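Local coordinates for protein cellulase (Soil metagenome, PDB 5I2U) that probably hydrolyses the beta-1,4-glycosidic bonds of cellulose, as a salt-tolerant family 5 glycoside hydrolase built on a TIM barrel, at residues 53-58 with 276-281; 59-64 with 284-289; 72-77 with 301-306; 81-86 with 317-322. One frame throughout, in Å; residues are numbered along the deposited sequence.

In the fold
Interactions 1 and 2 follow one another along the seam where strand 57-61, first of the barrel, meets strand 281-286, the last; both are largely buried and both combine parallel backbone pairing with a tryptophan packed on the other segment. Interaction 4, partly buried, fastens the C-terminal helix 313-325 to the turn that leads into strand 87-93, and trades backbone pairing for a salt bridge beside an indole. Interaction 3 lies at the surface, its centre about 19 Å from that of the chain, where the asparagine that caps helix 73-81 also bonds to a loop carbonyl. Interaction 4 touches all the others: Ile322 packs on Trp281, Trp83 on Ala59, and Trp306 on Trp83.

Interaction 1: residues 53-58 with 276-281; sequences PVVLRG and SRKISW
Trp281 turns one face of its indole to the aliphatic part of Arg57, and this pair, with Lys278 against Val55 and Pro53, makes up much of the contact. Arg57 CG stands 3.5 Å from Trp281 CE2, over one face of the ring and offset toward its rim, while CB lies above the six-membered ring. The Trp281 side chain leaves the backbone with CG wedged between N and the carbonyl carbon (chi1 52°), which turns the ring back against Arg57. Beyond this CH-pi contact, Glu275 takes both polar ends, pairing with the Arg57 guanidinium and accepting from Trp281 NE1. Were Trp281 an alanine, the Arg57 chain would probably lose the ring it rests on and Glu275 one of its donors. The backbones run parallel here, as expected where the last strand of a TIM barrel meets the first and closes the cylinder: Trp281 N donates to Leu56 O at 2.9 Å, and Gly58 N returns a bond to Trp281 O at 3.1 Å. One residue earlier a side chain does the work of the backbone, for Ser280 OG accepts from Leu56 N at 2.6 Å. A water joins the same hydroxyl to the carbonyl oxygens of Val54 and Lys278, bridging the segments before regular pairing starts. Lys278 follows helix 264-276 in a Schellman motif. Its CB meets Val55 CG2 at 3.8 Å, the two side chains crossing at about a right angle, and farther out its CD rests 3.7 Å from Pro53 CB.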
loop_
_atom_site.group_PDB
_atom_site.type_symbol
_atom_site.label_atom_id
_atom_site.label_comp_id
_atom_site.label_asym_id
_atom_site.label_seq_id
_atom_site.Cartn_x
_atom_site.Cartn_y
_atom_site.Cartn_z
ATOM N N PRO A 53 -1.654 5.331 18.820
ATOM C CA PRO A 53 -1.132 4.589 17.666
ATOM C C PRO A 53 -2.245 3.898 16.878
ATOM O O PRO A 53 -3.232 3.449 17.458
ATOM C CB PRO A 53 -0.207 3.534 18.300
ATOM C CG PRO A 53 0.136 4.073 19.647
ATOM C CD PRO A 53 -1.090 4.822 20.086
ATOM N N VAL A 54 -2.097 3.880 15.561
ATOM C CA VAL A 54 -2.980 3.132 14.682
ATOM C C VAL A 54 -2.096 2.156 13.922
ATOM O O VAL A 54 -0.993 2.501 13.478
ATOM C CB VAL A 54 -3.732 4.053 13.686
ATOM C CG1 VAL A 54 -4.598 3.240 12.727
ATOM C CG2 VAL A 54 -4.595 5.051 14.432
ATOM N N VAL A 55 -2.599 0.939 13.789
ATOM C CA VAL A 55 -2.004 -0.082 12.947
ATOM C C VAL A 55 -3.091 -0.480 11.939
ATOM O O VAL A 55 -4.129 -1.028 12.324
ATOM C CB VAL A 55 -1.551 -1.292 13.778
ATOM C CG1 VAL A 55 -0.872 -2.320 12.893
ATOM C CG2 VAL A 55 -0.618 -0.840 14.891
ATOM N N LEU A 56 -2.852 -0.178 10.665
ATOM C CA LEU A 56 -3.743 -0.601 9.606
ATOM C C LEU A 56 -3.282 -1.950 9.045
ATOM O O LEU A 56 -2.078 -2.185 8.855
ATOM C CB LEU A 56 -3.795 0.442 8.503
ATOM C CG LEU A 56 -4.295 1.826 8.938
ATOM C CD1 LEU A 56 -4.119 2.811 7.804
ATOM C CD2 LEU A 56 -5.747 1.796 9.400
ATOM N N ARG A 57 -4.247 -2.839 8.830
ATOM C CA ARG A 57 -4.012 -4.142 8.208
ATOM C C ARG A 57 -5.034 -4.343 7.112
ATOM O O ARG A 57 -6.228 -4.177 7.339
ATOM C CB ARG A 57 -4.165 -5.256 9.231
ATOM C CG ARG A 57 -3.148 -5.208 10.362
ATOM C CD ARG A 57 -3.895 -5.159 11.664
ATOM N NE ARG A 57 -3.045 -5.061 12.838
ATOM C CZ ARG A 57 -3.478 -4.660 14.031
ATOM N NH1 ARG A 57 -4.762 -4.341 14.224
ATOM N NH2 ARG A 57 -2.622 -4.585 15.049
ATOM N N GLY A 58 -4.560 -4.672 5.914
ATOM C CA GLY A 58 -5.455 -4.924 4.791
ATOM C C GLY A 58 -4.794 -5.562 3.581
ATOM O O GLY A 58 -3.780 -6.250 3.703
ATOM N N SER A 276 4.547 -6.226 16.816
ATOM C CA SER A 276 5.288 -5.742 17.982
ATOM C C SER A 276 5.859 -4.341 17.748
ATOM O O SER A 276 5.946 -3.559 18.684
ATOM C CB SER A 276 6.387 -6.729 18.408
ATOM O OG SER A 276 7.517 -6.660 17.564
ATOM N N ARG A 277 6.217 -4.025 16.497
ATOM C CA ARG A 277 6.632 -2.664 16.104
ATOM C C ARG A 277 5.472 -1.716 15.774
ATOM O O ARG A 277 5.726 -0.566 15.455
ATOM C CB ARG A 277 7.568 -2.694 14.880
ATOM C CG ARG A 277 8.792 -3.578 15.003
ATOM C CD ARG A 277 9.779 -3.066 16.023
ATOM N NE ARG A 277 10.966 -3.916 16.062
ATOM C CZ ARG A 277 11.048 -5.112 16.653
ATOM N NH1 ARG A 277 10.015 -5.651 17.307
ATOM N NH2 ARG A 277 12.198 -5.782 16.596
ATOM N N LYS A 278 4.221 -2.166 15.839
ATOM C CA LYS A 278 3.061 -1.355 15.406
ATOM C C LYS A 278 3.223 -0.763 13.990
ATOM O O LYS A 278 2.873 0.391 13.747
ATOM C CB LYS A 278 2.753 -0.242 16.427
ATOM C CG LYS A 278 2.311 -0.745 17.799
ATOM C CD LYS A 278 1.462 0.280 18.545
ATOM C CE LYS A 278 0.987 -0.245 19.896
ATOM N NZ LYS A 278 2.125 -0.447 20.840
ATOM N N ILE A 279 3.765 -1.569 13.078
ATOM C CA ILE A 279 3.944 -1.216 11.664
ATOM C C ILE A 279 2.690 -1.651 10.914
ATOM O O ILE A 279 2.247 -2.802 11.059
ATOM C CB ILE A 279 5.162 -1.944 11.048
ATOM C CG1 ILE A 279 6.464 -1.401 11.634
ATOM C CG2 ILE A 279 5.167 -1.827 9.525
ATOM C CD1 ILE A 279 7.671 -2.283 11.381
ATOM N N SER A 280 2.106 -0.737 10.138
ATOM C CA SER A 280 0.929 -1.069 9.331
ATOM C C SER A 280 1.337 -1.898 8.119
ATOM O O SER A 280 2.457 -1.762 7.634
ATOM C CB SER A 280 0.194 0.193 8.890
ATOM O OG SER A 280 -0.481 0.778 9.982
ATOM N N TRP A 281 0.447 -2.780 7.653
ATOM C CA TRP A 281 0.771 -3.668 6.516
ATOM C C TRP A 281 -0.381 -3.976 5.559
ATOM O O TRP A 281 -1.534 -4.032 5.952
ATOM C CB TRP A 281 1.457 -4.963 6.978
ATOM C CG TRP A 281 0.773 -5.737 8.040
ATOM C CD1 TRP A 281 0.959 -5.614 9.386
ATOM C CD2 TRP A 281 -0.192 -6.783 7.863
ATOM N NE1 TRP A 281 0.157 -6.504 10.066
ATOM C CE2 TRP A 281 -0.563 -7.236 9.159
ATOM C CE3 TRP A 281 -0.791 -7.378 6.736
ATOM C CZ2 TRP A 281 -1.493 -8.268 9.362
ATOM C CZ3 TRP A 281 -1.728 -8.409 6.931
ATOM C CH2 TRP A 281 -2.067 -8.840 8.239
HETATM O O HOH W 1 1.348 1.611 11.962
#

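Interaction 2: residues 59-64 with 284-289; sequences ASLGWH and WSVSDK. With GOL (glycerol), chain C.
At the closure of the eight-stranded barrel, strands 59-61 and 284-286 meet, and Trp284 reaches across to Ser60, Gly62 and Trp63. The backbone tie is a nearly straight bond, 169° at the hydrogen, from Val286 N to Ser60 O at 3.0 Å. Val286 and Leu61 point to one face of the sheet, where Leu61 CD2 lies 4.0 Å from Val286 CB and Ala59 CB touches Val286 CG2. Trp284 and Ser60 take the other. With CG anti to the backbone N (chi1 176°), the Trp284 indole extends along the neighbouring chain: Gly62 CA sits over its six-membered ring, and Ser60 OG approaches its rim, 3.5 Å from CE3. Trp63 CD1 meets the same rim, 3.5 Å from Trp284 CZ2, the ring planes 80° apart, and His130 meets both rings. A leucine in place of Trp284 would probably leave Gly62 CA without its aromatic cover and deprive Trp63 of one of its aromatic neighbours. A glycerol, probably from the crystallisation liquor, bonds to Lys289 NZ and weakly to Trp63 NE1. The cis peptide after Trp284 is a recurring feature of the last strand in family 5 barrels, consistent with a place in the sugar-binding cleft.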
loop_
_atom_site.group_PDB
_atom_site.type_symbol
_atom_site.label_atom_id
_atom_site.label_comp_id
_atom_site.label_asym_id
_atom_site.label_seq_id
_atom_site.Cartn_x
_atom_site.Cartn_y
_atom_site.Cartn_z
ATOM N N ALA A 59 -5.384 -5.317 2.418
ATOM C CA ALA A 59 -5.008 -5.988 1.183
ATOM C C ALA A 59 -4.972 -5.010 -0.001
ATOM O O ALA A 59 -5.767 -4.088 -0.064
ATOM C CB ALA A 59 -5.982 -7.116 0.911
ATOM N N SER A 60 -4.021 -5.231 -0.912
ATOM C CA SER A 60 -3.889 -4.462 -2.140
ATOM C C SER A 60 -4.525 -5.190 -3.310
ATOM O O SER A 60 -4.316 -6.390 -3.491
ATOM C CB SER A 60 -2.425 -4.230 -2.464
ATOM O OG SER A 60 -2.274 -3.366 -3.582
ATOM N N LEU A 61 -5.308 -4.453 -4.101
ATOM C CA LEU A 61 -5.710 -4.934 -5.423
ATOM C C LEU A 61 -4.425 -4.969 -6.222
ATOM O O LEU A 61 -3.458 -4.277 -5.882
ATOM C CB LEU A 61 -6.726 -4.004 -6.080
ATOM C CG LEU A 61 -8.025 -3.756 -5.303
ATOM C CD1 LEU A 61 -8.917 -2.751 -6.011
ATOM C CD2 LEU A 61 -8.795 -5.051 -5.080
ATOM N N GLY A 62 -4.370 -5.822 -7.234
ATOM C CA GLY A 62 -3.192 -5.881 -8.087
ATOM C C GLY A 62 -3.254 -4.786 -9.145
ATOM O O GLY A 62 -4.257 -4.078 -9.270
ATOM N N TRP A 63 -2.175 -4.661 -9.907
ATOM C CA TRP A 63 -2.116 -3.800 -11.091
ATOM C C TRP A 63 -3.506 -3.682 -11.721
ATOM O O TRP A 63 -4.051 -4.687 -12.166
ATOM C CB TRP A 63 -1.187 -4.392 -12.155
ATOM C CG TRP A 63 0.211 -4.629 -11.762
ATOM C CD1 TRP A 63 0.692 -5.664 -11.017
ATOM C CD2 TRP A 63 1.349 -3.855 -12.144
ATOM N NE1 TRP A 63 2.051 -5.559 -10.868
ATOM C CE2 TRP A 63 2.481 -4.458 -11.557
ATOM C CE3 TRP A 63 1.519 -2.693 -12.900
ATOM C CZ2 TRP A 63 3.769 -3.955 -11.722
ATOM C CZ3 TRP A 63 2.800 -2.176 -13.044
ATOM C CH2 TRP A 63 3.913 -2.813 -12.457
ATOM N N HIS A 64 -4.096 -2.489 -11.729
ATOM C CA HIS A 64 -5.451 -2.316 -12.306
ATOM C C HIS A 64 -5.506 -2.762 -13.773
ATOM O O HIS A 64 -6.508 -3.289 -14.220
ATOM C CB HIS A 64 -5.955 -0.856 -12.185
ATOM C CG HIS A 64 -5.539 0.017 -13.328
ATOM N ND1 HIS A 64 -4.313 0.635 -13.376
ATOM C CD2 HIS A 64 -6.165 0.338 -14.487
ATOM C CE1 HIS A 64 -4.198 1.307 -14.505
ATOM N NE2 HIS A 64 -5.307 1.141 -15.199
ATOM N N TRP A 284 -0.383 -8.409 -0.671
ATOM C CA TRP A 284 -0.512 -8.437 -2.159
ATOM C C TRP A 284 -0.672 -9.878 -2.689
ATOM O O TRP A 284 0.092 -10.748 -2.266
ATOM C CB TRP A 284 0.764 -7.844 -2.740
ATOM C CG TRP A 284 0.925 -7.850 -4.241
ATOM C CD1 TRP A 284 1.396 -8.875 -5.020
ATOM C CD2 TRP A 284 0.635 -6.772 -5.131
ATOM N NE1 TRP A 284 1.396 -8.506 -6.338
ATOM C CE2 TRP A 284 0.942 -7.218 -6.439
ATOM C CE3 TRP A 284 0.116 -5.480 -4.958
ATOM C CZ2 TRP A 284 0.775 -6.403 -7.570
ATOM C CZ3 TRP A 284 -0.040 -4.670 -6.077
ATOM C CH2 TRP A 284 0.299 -5.133 -7.369
ATOM N N SER A 285 -1.594 -10.195 -3.611
ATOM C CA SER A 285 -2.562 -9.296 -4.247
ATOM C C SER A 285 -3.905 -9.977 -4.406
ATOM O O SER A 285 -3.989 -11.216 -4.608
ATOM C CB SER A 285 -2.098 -8.844 -5.645
ATOM O OG SER A 285 -1.808 -9.927 -6.509
ATOM N N VAL A 286 -4.944 -9.143 -4.390
ATOM C CA VAL A 286 -6.320 -9.584 -4.648
ATOM C C VAL A 286 -6.452 -9.653 -6.162
ATOM O O VAL A 286 -6.813 -8.677 -6.823
ATOM C CB VAL A 286 -7.369 -8.628 -4.061
ATOM C CG1 VAL A 286 -8.765 -9.139 -4.341
ATOM C CG2 VAL A 286 -7.157 -8.443 -2.561
ATOM N N SER A 287 -6.120 -10.818 -6.685
ATOM C CA SER A 287 -6.015 -11.072 -8.116
ATOM C C SER A 287 -6.099 -12.597 -8.328
ATOM O O SER A 287 -6.046 -13.355 -7.356
ATOM C CB SER A 287 -4.681 -10.514 -8.651
ATOM O OG SER A 287 -3.535 -11.059 -7.978
ATOM N N ASP A 288 -6.200 -13.033 -9.584
ATOM C CA ASP A 288 -6.470 -14.437 -9.925
ATOM C C ASP A 288 -5.566 -15.049 -11.004
ATOM O O ASP A 288 -5.940 -15.975 -11.701
ATOM C CB ASP A 288 -7.956 -14.625 -10.282
ATOM C CG ASP A 288 -8.451 -13.669 -11.357
ATOM O OD1 ASP A 288 -7.669 -12.843 -11.863
ATOM O OD2 ASP A 288 -9.669 -13.712 -11.672
ATOM N N LYS A 289 -4.351 -14.539 -11.119
ATOM C CA LYS A 289 -3.360 -15.123 -12.006
ATOM C C LYS A 289 -2.933 -16.467 -11.400
ATOM O O LYS A 289 -3.092 -16.671 -10.200
ATOM C CB LYS A 289 -2.192 -14.148 -12.131
ATOM C CG LYS A 289 -1.027 -14.567 -13.019
ATOM C CD LYS A 289 -0.123 -13.357 -13.220
ATOM C CE LYS A 289 1.218 -13.697 -13.854
ATOM N NZ LYS A 289 2.078 -12.485 -13.954
HETATM C C1 GOL C . 2.846 -9.595 -9.906
HETATM O O1 GOL C . 2.237 -8.300 -9.989
HETATM C C2 GOL C . 3.064 -10.207 -11.288
HETATM O O2 GOL C . 1.943 -11.060 -11.568
HETATM C C3 GOL C . 3.231 -9.133 -12.376
HETATM O O3 GOL C . 3.677 -9.705 -13.624
#

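Interaction 3: residues 72-77 with 301-306; sequences NKNAVQ and SADGNW
Asn72, the N-cap of helix 73-81, links that helix to the loop between the last barrel strand and the C-terminal helix by donating from ND2 to Ala302 O. The bond is 3.0 Å long and nearly straight, at 170°. It leaves within the plane of the Asn72 amide but arrives well above the carbonyl plane of Ala302. The other branch of the amide serves the cap: OD1 accepts from Ala75 N at 2.9 Å and, more weakly, from Asn74 N. A chi1 of 67° holds CG between N and the carbonyl carbon, bending the amide back over the first turn, and a second bond from ND2 to Arg69 O helps fix its rotation. This is the close-fitting part, where buried Ala75 also brings CB to within 3.5 Å of Ala302 O.

Toward solvent the fit is slacker. Asn74 and Asp303, both exposed, lie side by side and point the same way, their amide and carboxylate planes 72° apart; Asn74 ND2 stays 3.6 Å from Asp303 OD1. Nearer the backbone, Asn74 CB approaches Asp303 O at 3.3 Å. The loop is braced from within by an ST turn, in which Ser301 OG accepts from Asp303 N. Trp306 folds back against the same turn, its ring edge-to-face with Trp78 of the helix, and NE1 donates in the plane of the indole to Ser301 O at 2.9 Å.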
loop_
_atom_site.group_PDB
_atom_site.type_symbol
_atom_site.label_atom_id
_atom_site.label_comp_id
_atom_site.label_asym_id
_atom_site.label_seq_id
_atom_site.Cartn_x
_atom_site.Cartn_y
_atom_site.Cartn_z
ATOM N N ASN A 72 -14.038 -2.539 -8.086
ATOM C CA ASN A 72 -15.444 -2.207 -7.992
ATOM C C ASN A 72 -15.870 -2.066 -6.526
ATOM O O ASN A 72 -15.151 -2.496 -5.619
ATOM C CB ASN A 72 -16.272 -3.273 -8.703
ATOM C CG ASN A 72 -16.211 -4.627 -8.007
ATOM O OD1 ASN A 72 -16.888 -4.838 -7.021
ATOM N ND2 ASN A 72 -15.414 -5.552 -8.541
ATOM N N LYS A 73 -17.044 -1.490 -6.302
ATOM C CA LYS A 73 -17.468 -1.145 -4.952
ATOM C C LYS A 73 -17.730 -2.354 -4.063
ATOM O O LYS A 73 -17.460 -2.300 -2.855
ATOM C CB LYS A 73 -18.683 -0.227 -4.986
ATOM C CG LYS A 73 -18.384 1.098 -5.673
ATOM C CD LYS A 73 -19.327 2.209 -5.257
ATOM C CE LYS A 73 -18.867 3.526 -5.856
ATOM N NZ LYS A 73 -19.745 4.657 -5.448
ATOM N N ASN A 74 -18.206 -3.437 -4.662
ATOM C CA ASN A 74 -18.608 -4.615 -3.916
ATOM C C ASN A 74 -17.407 -5.409 -3.403
ATOM O O ASN A 74 -17.396 -5.862 -2.252
ATOM C CB ASN A 74 -19.527 -5.489 -4.761
ATOM C CG ASN A 74 -20.852 -4.793 -5.110
ATOM O OD1 ASN A 74 -21.306 -3.885 -4.412
ATOM N ND2 ASN A 74 -21.477 -5.235 -6.193
ATOM N N ALA A 75 -16.383 -5.541 -4.239
ATOM C CA ALA A 75 -15.127 -6.158 -3.811
ATOM C C ALA A 75 -14.546 -5.441 -2.606
ATOM O O ALA A 75 -14.139 -6.086 -1.645
ATOM C CB ALA A 75 -14.118 -6.164 -4.944
ATOM N N VAL A 76 -14.567 -4.104 -2.636
ATOM C CA VAL A 76 -14.041 -3.310 -1.528
ATOM C C VAL A 76 -14.882 -3.496 -0.254
ATOM O O VAL A 76 -14.321 -3.725 0.805
ATOM C CB VAL A 76 -13.912 -1.814 -1.881
ATOM C CG1 VAL A 76 -13.357 -1.032 -0.712
ATOM C CG2 VAL A 76 -12.971 -1.613 -3.052
ATOM N N GLN A 77 -16.210 -3.407 -0.355
ATOM C CA GLN A 77 -17.087 -3.665 0.791
ATOM C C GLN A 77 -16.872 -5.069 1.331
ATOM O O GLN A 77 -16.848 -5.247 2.545
ATOM C CB GLN A 77 -18.570 -3.492 0.442
ATOM C CG GLN A 77 -19.495 -3.808 1.614
ATOM C CD GLN A 77 -20.961 -3.619 1.310
ATOM O OE1 GLN A 77 -21.345 -3.291 0.184
ATOM N NE2 GLN A 77 -21.801 -3.845 2.319
ATOM N N SER A 301 -16.180 -14.536 -8.112
ATOM C CA SER A 301 -16.919 -13.368 -8.605
ATOM C C SER A 301 -16.073 -12.115 -8.422
ATOM O O SER A 301 -15.316 -12.005 -7.447
ATOM C CB SER A 301 -18.239 -13.204 -7.854
ATOM O OG SER A 301 -18.916 -12.020 -8.241
ATOM N N ALA A 302 -16.190 -11.188 -9.363
ATOM C CA ALA A 302 -15.659 -9.823 -9.193
ATOM C C ALA A 302 -16.258 -9.112 -7.975
ATOM O O ALA A 302 -15.584 -8.304 -7.333
ATOM C CB ALA A 302 -15.915 -8.992 -10.443
ATOM N N ASP A 303 -17.513 -9.424 -7.654
ATOM C CA ASP A 303 -18.260 -8.707 -6.618
ATOM C C ASP A 303 -18.001 -9.179 -5.182
ATOM O O ASP A 303 -18.501 -8.550 -4.250
ATOM C CB ASP A 303 -19.767 -8.774 -6.919
ATOM C CG ASP A 303 -20.107 -8.215 -8.278
ATOM O OD1 ASP A 303 -19.642 -7.103 -8.609
ATOM O OD2 ASP A 303 -20.833 -8.895 -9.027
ATOM N N GLY A 304 -17.226 -10.252 -4.995
ATOM C CA GLY A 304 -16.958 -10.781 -3.663
ATOM C C GLY A 304 -17.740 -12.053 -3.371
ATOM O O GLY A 304 -17.982 -12.842 -4.274
ATOM N N ASN A 305 -18.139 -12.218 -2.106
ATOM C CA ASN A 305 -18.720 -13.452 -1.557
ATOM C C ASN A 305 -17.855 -14.683 -1.778
ATOM O O ASN A 305 -18.356 -15.762 -2.098
ATOM C CB ASN A 305 -20.130 -13.680 -2.106
ATOM C CG ASN A 305 -21.071 -12.580 -1.712
ATOM O OD1 ASN A 305 -21.800 -12.702 -0.724
ATOM N ND2 ASN A 305 -21.038 -11.476 -2.449
ATOM N N TRP A 306 -16.548 -14.519 -1.593
ATOM C CA TRP A 306 -15.597 -15.604 -1.849
ATOM C C TRP A 306 -15.720 -16.627 -0.725
ATOM O O TRP A 306 -15.292 -16.379 0.401
ATOM C CB TRP A 306 -14.146 -15.083 -1.997
ATOM C CG TRP A 306 -14.038 -13.921 -2.957
ATOM C CD1 TRP A 306 -14.616 -13.819 -4.193
ATOM C CD2 TRP A 306 -13.347 -12.688 -2.733
ATOM N NE1 TRP A 306 -14.304 -12.611 -4.764
ATOM C CE2 TRP A 306 -13.531 -11.893 -3.890
ATOM C CE3 TRP A 306 -12.581 -12.181 -1.675
ATOM C CZ2 TRP A 306 -12.989 -10.613 -4.011
ATOM C CZ3 TRP A 306 -12.029 -10.923 -1.801
ATOM C CH2 TRP A 306 -12.245 -10.143 -2.965
#

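Interaction 4: residues 81-86 with 317-322; sequences DDWKCT and LTRNSI
Arg319, on the C-terminal helix 313-325, runs over the indole of Trp83 to reach Asp82, pinning the helix to the turn between the first barrel helix and the second strand of the TIM barrel. Its chain is extended from CG to NE, with CG anti to the backbone N (chi1 -176°), which carries the methylenes across one face of the ring: CG stands 3.7 Å from the centroid of the five-membered ring, and CB lies over the indole as well. The guanidinium then stands almost perpendicular to the indole, its plane 89° from that of the ring. It forms a side-on, two-nitrogen salt bridge with the carboxylate, NE donating to Asp82 OD2 at 2.9 Å and NH2 to Asp82 OD1 at 3.0 Å. Both donors lie above the carboxylate plane, the two flat groups being inclined by 39°, although each oxygen sits close to the plane of the guanidinium. The far end of the ring touches the same helix, Trp83 CZ3 meeting Thr318 CG2 at 3.8 Å. One helical turn on, Ile322 is directed toward the turn and also packs on Trp281 of the last strand. Its CD1 packs against Cys85 SG, and CG2 nestles 3.2 Å from Trp83 O.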
loop_
_atom_site.group_PDB
_atom_site.type_symbol
_atom_site.label_atom_id
_atom_site.label_comp_id
_atom_site.label_asym_id
_atom_site.label_seq_id
_atom_site.Cartn_x
_atom_site.Cartn_y
_atom_site.Cartn_z
ATOM N N ASP A 81 -15.852 -5.940 5.084
ATOM C CA ASP A 81 -16.778 -6.695 5.940
ATOM C C ASP A 81 -16.281 -8.097 6.301
ATOM O O ASP A 81 -16.267 -8.452 7.468
ATOM C CB ASP A 81 -18.170 -6.786 5.291
ATOM C CG ASP A 81 -18.847 -5.433 5.165
ATOM O OD1 ASP A 81 -18.418 -4.461 5.818
ATOM O OD2 ASP A 81 -19.829 -5.335 4.414
ATOM N N ASP A 82 -15.880 -8.885 5.307
ATOM C CA ASP A 82 -15.516 -10.286 5.531
ATOM C C ASP A 82 -14.036 -10.495 5.896
ATOM O O ASP A 82 -13.740 -11.312 6.782
ATOM C CB ASP A 82 -15.871 -11.122 4.312
ATOM C CG ASP A 82 -15.603 -12.591 4.526
ATOM O OD1 ASP A 82 -16.203 -13.178 5.449
ATOM O OD2 ASP A 82 -14.773 -13.154 3.788
ATOM N N TRP A 83 -13.120 -9.789 5.218
ATOM C CA TRP A 83 -11.667 -9.905 5.519
ATOM C C TRP A 83 -11.234 -8.979 6.662
ATOM O O TRP A 83 -10.137 -9.129 7.194
ATOM C CB TRP A 83 -10.799 -9.623 4.279
ATOM C CG TRP A 83 -10.821 -10.690 3.234
ATOM C CD1 TRP A 83 -11.849 -11.539 2.940
ATOM C CD2 TRP A 83 -9.770 -11.000 2.318
ATOM N NE1 TRP A 83 -11.498 -12.370 1.916
ATOM C CE2 TRP A 83 -10.225 -12.061 1.506
ATOM C CE3 TRP A 83 -8.490 -10.480 2.097
ATOM C CZ2 TRP A 83 -9.438 -12.617 0.483
ATOM C CZ3 TRP A 83 -7.699 -11.042 1.100
ATOM C CH2 TRP A 83 -8.182 -12.102 0.296
ATOM N N LYS A 84 -12.098 -8.035 7.026
ATOM C CA LYS A 84 -11.819 -7.035 8.063
ATOM C C LYS A 84 -10.656 -6.112 7.699
ATOM O O LYS A 84 -9.925 -5.664 8.579
ATOM C CB LYS A 84 -11.603 -7.682 9.445
ATOM C CG LYS A 84 -12.683 -8.664 9.869
ATOM C CD LYS A 84 -14.037 -7.999 10.037
ATOM C CE LYS A 84 -15.032 -8.969 10.678
ATOM N NZ LYS A 84 -16.441 -8.521 10.519
ATOM N N CYS A 85 -10.506 -5.803 6.409
ATOM C CA CYS A 85 -9.513 -4.826 5.991
ATOM C C CYS A 85 -9.882 -3.460 6.568
ATOM O O CYS A 85 -11.044 -3.028 6.499
ATOM C CB CYS A 85 -9.404 -4.741 4.465
ATOM S SG CYS A 85 -8.808 -6.253 3.669
ATOM N N THR A 86 -8.896 -2.825 7.193
ATOM C CA THR A 86 -8.991 -1.442 7.641
ATOM C C THR A 86 -8.339 -0.514 6.639
ATOM O O THR A 86 -8.475 0.714 6.750
ATOM C CB THR A 86 -8.348 -1.259 9.037
ATOM O OG1 THR A 86 -7.037 -1.863 9.074
ATOM C CG2 THR A 86 -9.226 -1.907 10.096
ATOM N N LEU A 317 -4.553 -17.544 4.089
ATOM C CA LEU A 317 -3.559 -17.075 5.038
ATOM C C LEU A 317 -3.637 -15.552 5.253
ATOM O O LEU A 317 -3.509 -15.072 6.391
ATOM C CB LEU A 317 -2.164 -17.472 4.556
ATOM C CG LEU A 317 -0.973 -17.106 5.439
ATOM C CD1 LEU A 317 -1.159 -17.666 6.840
ATOM C CD2 LEU A 317 0.314 -17.628 4.820
ATOM N N THR A 318 -3.857 -14.809 4.167
ATOM C CA THR A 318 -4.051 -13.352 4.240
ATOM C C THR A 318 -5.340 -12.988 4.992
ATOM O O THR A 318 -5.334 -12.123 5.869
ATOM C CB THR A 318 -4.088 -12.700 2.822
ATOM O OG1 THR A 318 -2.834 -12.908 2.153
ATOM C CG2 THR A 318 -4.350 -11.208 2.908
ATOM N N ARG A 319 -6.441 -13.628 4.629
ATOM C CA ARG A 319 -7.724 -13.352 5.261
ATOM C C ARG A 319 -7.636 -13.594 6.754
ATOM O O ARG A 319 -8.077 -12.758 7.538
ATOM C CB ARG A 319 -8.827 -14.213 4.641
ATOM C CG ARG A 319 -10.218 -13.933 5.169
ATOM C CD ARG A 319 -11.268 -14.744 4.434
ATOM N NE ARG A 319 -12.578 -14.603 5.061
ATOM C CZ ARG A 319 -12.965 -15.243 6.171
ATOM N NH1 ARG A 319 -12.151 -16.092 6.820
ATOM N NH2 ARG A 319 -14.187 -15.040 6.634
ATOM N N ASN A 320 -7.079 -14.740 7.136
ATOM C CA ASN A 320 -6.950 -15.098 8.550
ATOM C C ASN A 320 -6.036 -14.150 9.285
ATOM O O ASN A 320 -6.372 -13.712 10.383
ATOM C CB ASN A 320 -6.450 -16.538 8.743
ATOM C CG ASN A 320 -7.474 -17.581 8.328
ATOM O OD1 ASN A 320 -8.680 -17.371 8.423
ATOM N ND2 ASN A 320 -6.990 -18.714 7.860
ATOM N N SER A 321 -4.899 -13.836 8.673
ATOM C CA SER A 321 -3.942 -12.889 9.238
ATOM C C SER A 321 -4.596 -11.551 9.538
ATOM O O SER A 321 -4.398 -10.984 10.615
ATOM C CB SER A 321 -2.746 -12.671 8.286
ATOM O OG SER A 321 -1.815 -13.745 8.331
ATOM N N ILE A 322 -5.382 -11.051 8.593
ATOM C CA ILE A 322 -6.003 -9.748 8.751
ATOM C C ILE A 322 -7.123 -9.810 9.788
ATOM O O ILE A 322 -7.255 -8.895 10.592
ATOM C CB ILE A 322 -6.514 -9.173 7.401
ATOM C CG1 ILE A 322 -5.341 -8.948 6.456
ATOM C CG2 ILE A 322 -7.243 -7.844 7.596
ATOM C CD1 ILE A 322 -5.739 -8.797 5.008
#